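Local coordinates for protein adenylation domain (Streptomyces sp., PDB 5N9W) that belongs to the ANL superfamily of AMP-binding enzymes, pairing a large N-terminal portion with a small C-terminal domain, at residues Ser208-Phe213 against Arg510-Lys515; Leu254-Thr259 against Arg279-Gly284; Val452-Glu457 against Ala519-Ala524. All blocks are in the same frame, centred on the assembly; numbering follows the deposited sequence. Where two conformers were deposited one is given.

Contact 1: residues Ser208-Phe213 against Arg510-Lys515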
loop_
_atom_site.group_PDB
_atom_site.type_symbol
_atom_site.label_atom_id
_atom_site.label_comp_id
_atom_site.label_asym_id
_atom_site.label_seq_id
_atom_site.Cartn_x
_atom_site.Cartn_y
_atom_site.Cartn_z
ATOM N N SER A 208 7.649 3.071 -0.621
ATOM C CA SER A 208 8.423 2.684 -1.786
ATOM C C SER A 208 7.600 2.878 -3.034
ATOM O O SER A 208 6.385 2.697 -3.019
ATOM C CB SER A 208 8.869 1.232 -1.667
ATOM O OG SER A 208 9.183 0.700 -2.939
ATOM N N MET A 209 8.237 3.252 -4.128
ATOM C CA MET A 209 7.476 3.373 -5.352
ATOM C C MET A 209 6.990 2.014 -5.880
ATOM O O MET A 209 6.202 1.965 -6.816
ATOM C CB MET A 209 8.287 4.123 -6.399
ATOM C CG MET A 209 8.313 5.626 -6.100
ATOM S SD MET A 209 9.265 6.616 -7.245
ATOM C CE MET A 209 8.223 6.581 -8.711
ATOM N N ALA A 210 7.426 0.914 -5.264
ATOM C CA ALA A 210 6.890 -0.394 -5.655
ATOM C C ALA A 210 5.605 -0.754 -4.870
ATOM O O ALA A 210 4.837 -1.616 -5.289
ATOM C CB ALA A 210 7.948 -1.477 -5.500
ATOM N N PHE A 211 5.395 -0.081 -3.745
ATOM C CA PHE A 211 4.151 -0.121 -2.975
ATOM C C PHE A 211 3.201 0.956 -3.526
ATOM O O PHE A 211 3.574 2.097 -3.622
ATOM C CB PHE A 211 4.465 0.095 -1.479
ATOM C CG PHE A 211 3.286 -0.036 -0.564
ATOM C CD1 PHE A 211 2.087 -0.584 -1.002
ATOM C CD2 PHE A 211 3.377 0.402 0.747
ATOM C CE1 PHE A 211 1.000 -0.673 -0.158
ATOM C CE2 PHE A 211 2.297 0.302 1.602
ATOM C CZ PHE A 211 1.110 -0.241 1.152
ATOM N N ASP A 212 1.980 0.586 -3.884
ATOM C CA ASP A 212 1.083 1.471 -4.599
ATOM C C ASP A 212 0.478 2.553 -3.700
ATOM O O ASP A 212 -0.125 3.508 -4.174
ATOM C CB ASP A 212 -0.009 0.649 -5.297
ATOM C CG ASP A 212 -1.127 0.217 -4.370
ATOM O OD1 ASP A 212 -0.923 0.121 -3.144
ATOM O OD2 ASP A 212 -2.235 -0.064 -4.881
ATOM N N PHE A 213 0.650 2.404 -2.401
ATOM C CA PHE A 213 0.333 3.480 -1.486
ATOM C C PHE A 213 1.052 4.750 -1.960
ATOM O O PHE A 213 0.514 5.842 -1.882
ATOM C CB PHE A 213 0.760 3.117 -0.074
ATOM C CG PHE A 213 -0.106 3.707 0.998
ATOM C CD1 PHE A 213 -1.209 4.480 0.672
ATOM C CD2 PHE A 213 0.181 3.485 2.328
ATOM C CE1 PHE A 213 -2.006 5.032 1.659
ATOM C CE2 PHE A 213 -0.606 4.017 3.319
ATOM C CZ PHE A 213 -1.706 4.799 2.988
ATOM N N ARG A 510 8.229 -8.591 5.852
ATOM C CA ARG A 510 6.956 -8.147 5.310
ATOM C C ARG A 510 7.024 -7.979 3.795
ATOM O O ARG A 510 8.103 -7.888 3.221
ATOM C CB ARG A 510 6.533 -6.848 5.987
ATOM C CG ARG A 510 6.254 -6.998 7.473
ATOM C CD ARG A 510 5.825 -5.686 8.126
ATOM N NE ARG A 510 5.219 -5.910 9.436
ATOM C CZ ARG A 510 5.921 -6.072 10.558
ATOM N NH1 ARG A 510 7.249 -6.034 10.526
ATOM N NH2 ARG A 510 5.307 -6.275 11.719
ATOM N N THR A 511 5.862 -7.969 3.152
ATOM C CA THR A 511 5.785 -7.671 1.734
ATOM C C THR A 511 6.055 -6.196 1.499
ATOM O O THR A 511 6.240 -5.422 2.450
ATOM C CB THR A 511 4.412 -8.029 1.141
ATOM O OG1 THR A 511 3.409 -7.155 1.674
ATOM C CG2 THR A 511 4.050 -9.444 1.469
ATOM N N ILE A 512 6.073 -5.811 0.226
ATOM C CA ILE A 512 6.303 -4.421 -0.138
ATOM C C ILE A 512 5.135 -3.589 0.390
ATOM O O ILE A 512 5.332 -2.455 0.818
ATOM C CB ILE A 512 6.488 -4.245 -1.671
ATOM C CG1 ILE A 512 7.153 -2.903 -1.981
ATOM C CG2 ILE A 512 5.164 -4.399 -2.429
ATOM C CD1 ILE A 512 8.433 -2.667 -1.228
ATOM N N ASN A 513 3.937 -4.176 0.415
ATOM C CA ASN A 513 2.757 -3.516 0.967
ATOM C C ASN A 513 2.798 -3.463 2.486
ATOM O O ASN A 513 1.896 -2.933 3.123
ATOM C CB ASN A 513 1.470 -4.220 0.541
ATOM C CG ASN A 513 1.687 -5.247 -0.557
ATOM O OD1 ASN A 513 2.796 -5.740 -0.773
ATOM N ND2 ASN A 513 0.614 -5.578 -1.255
ATOM N N GLY A 514 3.833 -4.042 3.076
ATOM C CA GLY A 514 3.948 -4.050 4.521
ATOM C C GLY A 514 3.122 -5.106 5.243
ATOM O O GLY A 514 3.129 -5.179 6.465
ATOM N N LYS A 515 2.375 -5.908 4.494
ATOM C CA LYS A 515 1.694 -7.068 5.069
ATOM C C LYS A 515 2.737 -8.153 5.376
ATOM O O LYS A 515 3.748 -8.261 4.684
ATOM C CB LYS A 515 0.607 -7.602 4.120
ATOM C CG LYS A 515 -0.681 -6.763 4.082
ATOM C CD LYS A 515 -1.942 -7.545 4.497
ATOM C CE LYS A 515 -2.020 -7.725 6.009
ATOM N NZ LYS A 515 -3.417 -7.663 6.522
#
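A backbone carbon, not a side chain, makes the central contact here: CA of Asn-513 sits over the middle of the Phe-211 ring, 3.5 Å from its centroid and 10° off the ring normal. This CH-pi contact occupies one face of the phenyl group, while CB of Phe-213 lies over the opposite face, so the ring is sandwiched between its own loop and loop 510-515. With CG anti to the backbone N (chi1 -175°), Phe-211 carries its ring out to lie flat against the Asn-513 backbone. The Asn-513 side chain crosses the ring obliquely, its amide plane turned 38° from the phenyl plane, with CB 3.6 Å from CE1 of Phe-211. Beside it, Ile-512 presents CG1 to CB of Ala-210 at 3.9 Å, and its CD1 extends to CB and OG of Ser-208. That OG also accepts a hydrogen bond from the amide N of Ala-210 (N to OG 2.9 Å), forming an ST turn. Gly-514, with positive phi, closes a type I turn that begins at Thr-511. His-207 meets the Phe-211 ring nearly at right angles. The pairing joins two adenylation-domain loops, the A4 motif of the N-terminal portion and the Asn-Gly-Lys of the C-terminal A10 motif.

Contact 2: residues Leu254-Thr259 against Arg279-Gly284. With ACT (acetate ion), chain C.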
loop_
_atom_site.group_PDB
_atom_site.type_symbol
_atom_site.label_atom_id
_atom_site.label_comp_id
_atom_site.label_asym_id
_atom_site.label_seq_id
_atom_site.Cartn_x
_atom_site.Cartn_y
_atom_site.Cartn_z
ATOM N N LEU A 254 -0.502 12.895 6.162
ATOM C CA LEU A 254 0.392 11.788 6.479
ATOM C C LEU A 254 -0.293 10.454 6.142
ATOM O O LEU A 254 -1.450 10.213 6.524
ATOM C CB LEU A 254 0.806 11.837 7.950
ATOM C CG LEU A 254 1.687 10.720 8.511
ATOM C CD1 LEU A 254 2.965 10.568 7.716
ATOM C CD2 LEU A 254 2.002 10.959 9.983
ATOM N N ASN A 255 0.425 9.619 5.400
ATOM C CA ASN A 255 -0.030 8.290 5.018
ATOM C C ASN A 255 0.802 7.197 5.730
ATOM O O ASN A 255 2.019 7.159 5.608
ATOM C CB ASN A 255 0.050 8.126 3.491
ATOM C CG ASN A 255 -0.997 8.944 2.761
ATOM O OD1 ASN A 255 -2.172 8.568 2.697
ATOM N ND2 ASN A 255 -0.581 10.074 2.206
ATOM N N GLN A 256 0.145 6.334 6.495
ATOM C CA GLN A 256 0.848 5.288 7.257
ATOM C C GLN A 256 0.188 3.925 7.138
ATOM O O GLN A 256 -1.003 3.815 6.891
ATOM C CB GLN A 256 0.930 5.655 8.741
ATOM C CG GLN A 256 1.740 6.899 9.055
ATOM C CD GLN A 256 3.204 6.601 9.269
ATOM O OE1 GLN A 256 3.638 6.446 10.393
ATOM N NE2 GLN A 256 3.964 6.503 8.193
ATOM N N THR A 257 0.996 2.891 7.315
ATOM C CA THR A 257 0.535 1.553 7.650
ATOM C C THR A 257 0.514 1.487 9.177
ATOM O O THR A 257 1.181 2.284 9.826
ATOM C CB THR A 257 1.446 0.466 7.075
ATOM O OG1 THR A 257 2.721 0.545 7.702
ATOM C CG2 THR A 257 1.626 0.644 5.597
ATOM N N PRO A 258 -0.275 0.561 9.754
ATOM C CA PRO A 258 -0.399 0.421 11.211
ATOM C C PRO A 258 0.896 0.120 11.950
ATOM O O PRO A 258 1.090 0.595 13.064
ATOM C CB PRO A 258 -1.366 -0.743 11.352
ATOM C CG PRO A 258 -2.236 -0.618 10.168
ATOM C CD PRO A 258 -1.301 -0.233 9.057
ATOM N N THR A 259 1.766 -0.665 11.337
ATOM C CA THR A 259 3.055 -0.983 11.928
ATOM C C THR A 259 3.925 0.260 12.042
ATOM O O THR A 259 4.561 0.502 13.055
ATOM C CB THR A 259 3.802 -2.057 11.094
ATOM O OG1 THR A 259 2.897 -3.122 10.749
ATOM C CG2 THR A 259 4.979 -2.619 11.888
ATOM N N ARG A 279 -3.204 17.434 9.170
ATOM C CA ARG A 279 -4.651 17.482 8.969
ATOM C C ARG A 279 -5.270 16.073 8.872
ATOM O O ARG A 279 -6.260 15.776 9.538
ATOM C CB ARG A 279 -4.977 18.321 7.723
ATOM C CG ARG A 279 -4.692 19.833 7.914
ATOM C CD ARG A 279 -5.048 20.731 6.708
ATOM N NE ARG A 279 -6.458 20.670 6.351
ATOM C CZ ARG A 279 -6.907 20.165 5.204
ATOM N NH1 ARG A 279 -6.050 19.686 4.303
ATOM N NH2 ARG A 279 -8.209 20.126 4.947
ATOM N N TYR A 280 -4.646 15.204 8.076
ATOM C CA TYR A 280 -5.092 13.828 7.890
ATOM C C TYR A 280 -3.969 12.839 8.122
ATOM O O TYR A 280 -2.886 12.995 7.551
ATOM C CB TYR A 280 -5.611 13.594 6.477
ATOM C CG TYR A 280 -6.814 14.390 6.079
ATOM C CD1 TYR A 280 -8.061 14.094 6.597
ATOM C CD2 TYR A 280 -6.712 15.424 5.155
ATOM C CE1 TYR A 280 -9.166 14.808 6.226
ATOM C CE2 TYR A 280 -7.809 16.142 4.784
ATOM C CZ TYR A 280 -9.038 15.829 5.324
ATOM O OH TYR A 280 -10.159 16.525 4.949
ATOM N N VAL A 281 -4.226 11.825 8.948
ATOM C CA VAL A 281 -3.454 10.592 8.888
ATOM C C VAL A 281 -4.343 9.568 8.196
ATOM O O VAL A 281 -5.492 9.383 8.580
ATOM C CB VAL A 281 -3.020 10.085 10.250
ATOM C CG1 VAL A 281 -1.951 9.043 10.079
ATOM C CG2 VAL A 281 -2.486 11.217 11.072
ATOM N N VAL A 282 -3.820 8.954 7.142
ATOM C CA VAL A 282 -4.569 7.976 6.357
ATOM C C VAL A 282 -3.898 6.604 6.462
ATOM O O VAL A 282 -2.675 6.498 6.403
ATOM C CB VAL A 282 -4.688 8.423 4.892
ATOM C CG1 VAL A 282 -5.163 7.300 4.017
ATOM C CG2 VAL A 282 -5.641 9.594 4.788
ATOM N N PHE A 283 -4.700 5.563 6.657
ATOM C CA PHE A 283 -4.175 4.251 7.022
ATOM C C PHE A 283 -4.312 3.263 5.887
ATOM O O PHE A 283 -5.410 3.034 5.429
ATOM C CB PHE A 283 -4.893 3.727 8.259
ATOM C CG PHE A 283 -4.502 4.416 9.516
ATOM C CD1 PHE A 283 -3.266 4.196 10.077
ATOM C CD2 PHE A 283 -5.373 5.290 10.144
ATOM C CE1 PHE A 283 -2.897 4.824 11.253
ATOM C CE2 PHE A 283 -5.015 5.929 11.312
ATOM C CZ PHE A 283 -3.771 5.691 11.866
ATOM N N GLY A 284 -3.208 2.701 5.414
ATOM C CA GLY A 284 -3.281 1.674 4.393
ATOM C C GLY A 284 -2.500 0.457 4.834
ATOM O O GLY A 284 -2.002 0.427 5.943
HETATM C C ACT C . -8.831 19.168 9.023
HETATM O O ACT C . -8.496 18.750 10.149
HETATM O OXT ACT C . -8.128 20.068 8.510
HETATM C CH3 ACT C . -10.022 18.614 8.312
#
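Leu-254 and Gln-256 carry the backbone bonding on one strand, Tyr-280, Val-282 and Gly-284 on the other. The amide N of Leu-254 donates to Tyr-280 O at 2.8 Å, and Leu-254 O accepts from the N of Val-282. Two residues on, the N of Gln-256 reaches Val-282 O in the straightest of the four bonds (172° at the hydrogen). The last, from Gly-284 N to Gln-256 O at 2.9 Å, comes in tilted 21° from the carbonyl plane, where the first strand is about to give way to a helix. Beyond it, Gly-284 O lies 3.3 Å from CD of Pro-258. On one side of the sheet, OD1 of Asn-255 lies 3.3 Å from CB of Val-282, the two side chains running side by side; this oxygen takes its hydrogen bond from Trp-216. On the other side Leu-254 CG approaches Val-281 CG1 at 4.3 Å, and helix 258-271 covers them with Leu-264 and Phe-261. Just before strand 280-283, Arg-279 forms a salt bridge with Asp-201; an acetate ion, probably from the crystallisation liquor, adds only a weak bond to this arginine, NE to OXT 2.8 Å. Four amide-carbonyl bonds, the last of them tilted, thus satisfy buried backbone polar groups where the parallel strands of a beta-alpha-beta crossover meet.

Contact 3: residues Val452-Glu457 against Ala519-Ala524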
loop_
_atom_site.group_PDB
_atom_site.type_symbol
_atom_site.label_atom_id
_atom_site.label_comp_id
_atom_site.label_asym_id
_atom_site.label_seq_id
_atom_site.Cartn_x
_atom_site.Cartn_y
_atom_site.Cartn_z
ATOM N N VAL A 452 2.889 -13.308 13.718
ATOM C CA VAL A 452 2.254 -13.994 12.604
ATOM C C VAL A 452 2.215 -15.500 12.888
ATOM O O VAL A 452 3.215 -16.099 13.254
ATOM C CB VAL A 452 2.973 -13.705 11.285
ATOM C CG1 VAL A 452 4.413 -14.147 11.356
ATOM C CG2 VAL A 452 2.256 -14.373 10.127
ATOM N N VAL A 453 1.043 -16.106 12.760
ATOM C CA VAL A 453 0.935 -17.539 12.970
ATOM C C VAL A 453 0.549 -18.202 11.660
ATOM O O VAL A 453 -0.149 -17.606 10.826
ATOM C CB VAL A 453 -0.075 -17.898 14.096
ATOM C CG1 VAL A 453 0.013 -16.891 15.230
ATOM C CG2 VAL A 453 -1.478 -17.943 13.584
ATOM N N TRP A 454 1.047 -19.418 11.459
ATOM C CA TRP A 454 0.713 -20.172 10.257
ATOM C C TRP A 454 0.790 -21.675 10.464
ATOM O O TRP A 454 1.347 -22.146 11.451
ATOM C CB TRP A 454 1.627 -19.779 9.114
ATOM C CG TRP A 454 3.022 -20.285 9.225
ATOM C CD1 TRP A 454 3.552 -21.341 8.560
ATOM C CD2 TRP A 454 4.097 -19.727 10.012
ATOM N NE1 TRP A 454 4.877 -21.488 8.887
ATOM C CE2 TRP A 454 5.236 -20.518 9.779
ATOM C CE3 TRP A 454 4.195 -18.658 10.899
ATOM C CZ2 TRP A 454 6.464 -20.266 10.393
ATOM C CZ3 TRP A 454 5.415 -18.407 11.509
ATOM C CH2 TRP A 454 6.532 -19.205 11.257
ATOM N N VAL A 455 0.224 -22.420 9.522
ATOM C CA VAL A 455 0.353 -23.864 9.501
ATOM C C VAL A 455 1.625 -24.270 8.808
ATOM O O VAL A 455 1.781 -24.031 7.628
ATOM C CB VAL A 455 -0.806 -24.513 8.775
ATOM C CG1 VAL A 455 -0.736 -26.030 8.934
ATOM C CG2 VAL A 455 -2.091 -23.972 9.316
ATOM N N HIS A 456 2.534 -24.897 9.526
ATOM C CA HIS A 456 3.805 -25.271 8.939
ATOM C C HIS A 456 3.901 -26.796 8.712
ATOM O O HIS A 456 3.513 -27.573 9.582
ATOM C CB HIS A 456 4.902 -24.763 9.857
ATOM C CG HIS A 456 6.268 -24.829 9.272
ATOM N ND1 HIS A 456 7.181 -25.778 9.660
ATOM C CD2 HIS A 456 6.885 -24.059 8.345
ATOM C CE1 HIS A 456 8.304 -25.600 8.992
ATOM N NE2 HIS A 456 8.154 -24.561 8.192
ATOM N N GLU A 457 4.381 -27.218 7.541
ATOM C CA GLU A 457 4.552 -28.648 7.243
ATOM C C GLU A 457 5.920 -29.136 7.723
ATOM O O GLU A 457 6.928 -28.907 7.067
ATOM C CB GLU A 457 4.406 -28.938 5.737
ATOM C CG GLU A 457 3.101 -28.439 5.073
ATOM C CD GLU A 457 2.849 -29.035 3.674
ATOM O OE1 GLU A 457 3.822 -29.387 2.972
ATOM O OE2 GLU A 457 1.668 -29.162 3.273
ATOM N N ALA A 519 5.633 -16.592 3.513
ATOM C CA ALA A 519 6.544 -17.516 2.858
ATOM C C ALA A 519 7.959 -17.283 3.319
ATOM O O ALA A 519 8.764 -18.195 3.337
ATOM C CB ALA A 519 6.448 -17.375 1.371
ATOM N N SER A 520 8.268 -16.057 3.697
ATOM C CA SER A 520 9.617 -15.756 4.126
ATOM C C SER A 520 9.816 -16.140 5.586
ATOM O O SER A 520 10.867 -16.663 5.963
ATOM C CB SER A 520 9.934 -14.278 3.918
ATOM O OG SER A 520 11.177 -13.953 4.514
ATOM N N VAL A 521 8.809 -15.887 6.414
ATOM C CA VAL A 521 8.926 -16.223 7.819
ATOM C C VAL A 521 9.007 -17.752 7.968
ATOM O O VAL A 521 9.804 -18.252 8.747
ATOM C CB VAL A 521 7.766 -15.624 8.647
ATOM C CG1 VAL A 521 6.445 -16.304 8.351
ATOM C CG2 VAL A 521 8.074 -15.724 10.117
ATOM N N ALA A 522 8.231 -18.490 7.184
ATOM C CA ALA A 522 8.327 -19.944 7.184
ATOM C C ALA A 522 9.732 -20.398 6.837
ATOM O O ALA A 522 10.280 -21.276 7.500
ATOM C CB ALA A 522 7.340 -20.549 6.220
ATOM N N ARG A 523 10.317 -19.805 5.801
ATOM C CA ARG A 523 11.673 -20.174 5.412
ATOM C C ARG A 523 12.671 -19.783 6.484
ATOM O O ARG A 523 13.618 -20.506 6.730
ATOM C CB ARG A 523 12.058 -19.536 4.079
ATOM C CG ARG A 523 11.266 -20.080 2.899
ATOM C CD ARG A 523 11.673 -19.444 1.578
ATOM N NE ARG A 523 10.510 -19.170 0.729
ATOM C CZ ARG A 523 10.113 -17.950 0.367
ATOM N NH1 ARG A 523 10.797 -16.883 0.761
ATOM N NH2 ARG A 523 9.044 -17.797 -0.408
ATOM N N ALA A 524 12.466 -18.637 7.126
ATOM C CA ALA A 524 13.355 -18.230 8.205
ATOM C C ALA A 524 13.279 -19.247 9.345
ATOM O O ALA A 524 14.289 -19.619 9.923
ATOM C CB ALA A 524 13.007 -16.843 8.691
#
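Strand 452-457 and helix 519-524 cross at -74°, their axes 9.8 Å apart at closest approach, so the helix lies steeply across the strand and touches it through a few residues. The indole of Trp-454 does most of the work. Val-521 lays CG1 over one face of its six-membered ring as a CH-pi contact, 4.1 Å from the centroid and 15° off the normal, though nearer the rim than the middle. The other methyl, CG2, meets the far end of the ring, 4.0 Å from CH2 of Trp-454. Farther round the indole, CB of Ala-522 is 3.7 Å from NE1 and its CA is equally near CZ2, so a small residue lets the helix backbone itself come down against the aromatic system. The Trp-454 torsion (chi1 73°) places CG between its backbone N and carbonyl carbon and swings the indole across toward the helix. Val-452 completes the patch from the side, its CG1 4.2 Å from CG2 of Val-521, the two valines passing in opposite directions. At the other end His-456 flanks Ala-522, and its ring meets those of Phe-458 and Phe-525 edge-to-face. Val-453 faces the other way, onto Leu-435 and Val-438 of helix 435-443, while strand 462-471 pairs along the edge of the strand. Helices thus cover both faces of a small sheet, the alpha/beta layering of the C-terminal domain of ANL enzymes, with the last helix of the chain packed by a mostly apolar, partly aromatic seam on its edge strand.

How the contacts relate
The three contacts illustrate how a two-part enzyme is joined: contact 2 lies within the N-terminal portion, contact 3 within the C-terminal domain, and contact 1 bridges them. Contacts 1 and 2 have centres 14 Å apart and touch directly. Phe-213, whose CB backs the Phe-211 ring, rests CZ 3.5 Å from the N of Gly-284, and Arg-510 brings NH2 to 3.7 Å from CG2 of Thr-259. Contact 3, about 20 Å from contact 1 between centres, has no direct touch with it; the chain carries on from 510-515 into helix 518-528. Contacts 2 and 3 stay about 11 Å apart at their nearest atoms. As in relatives, the loops of contact 1 probably lie near the active site.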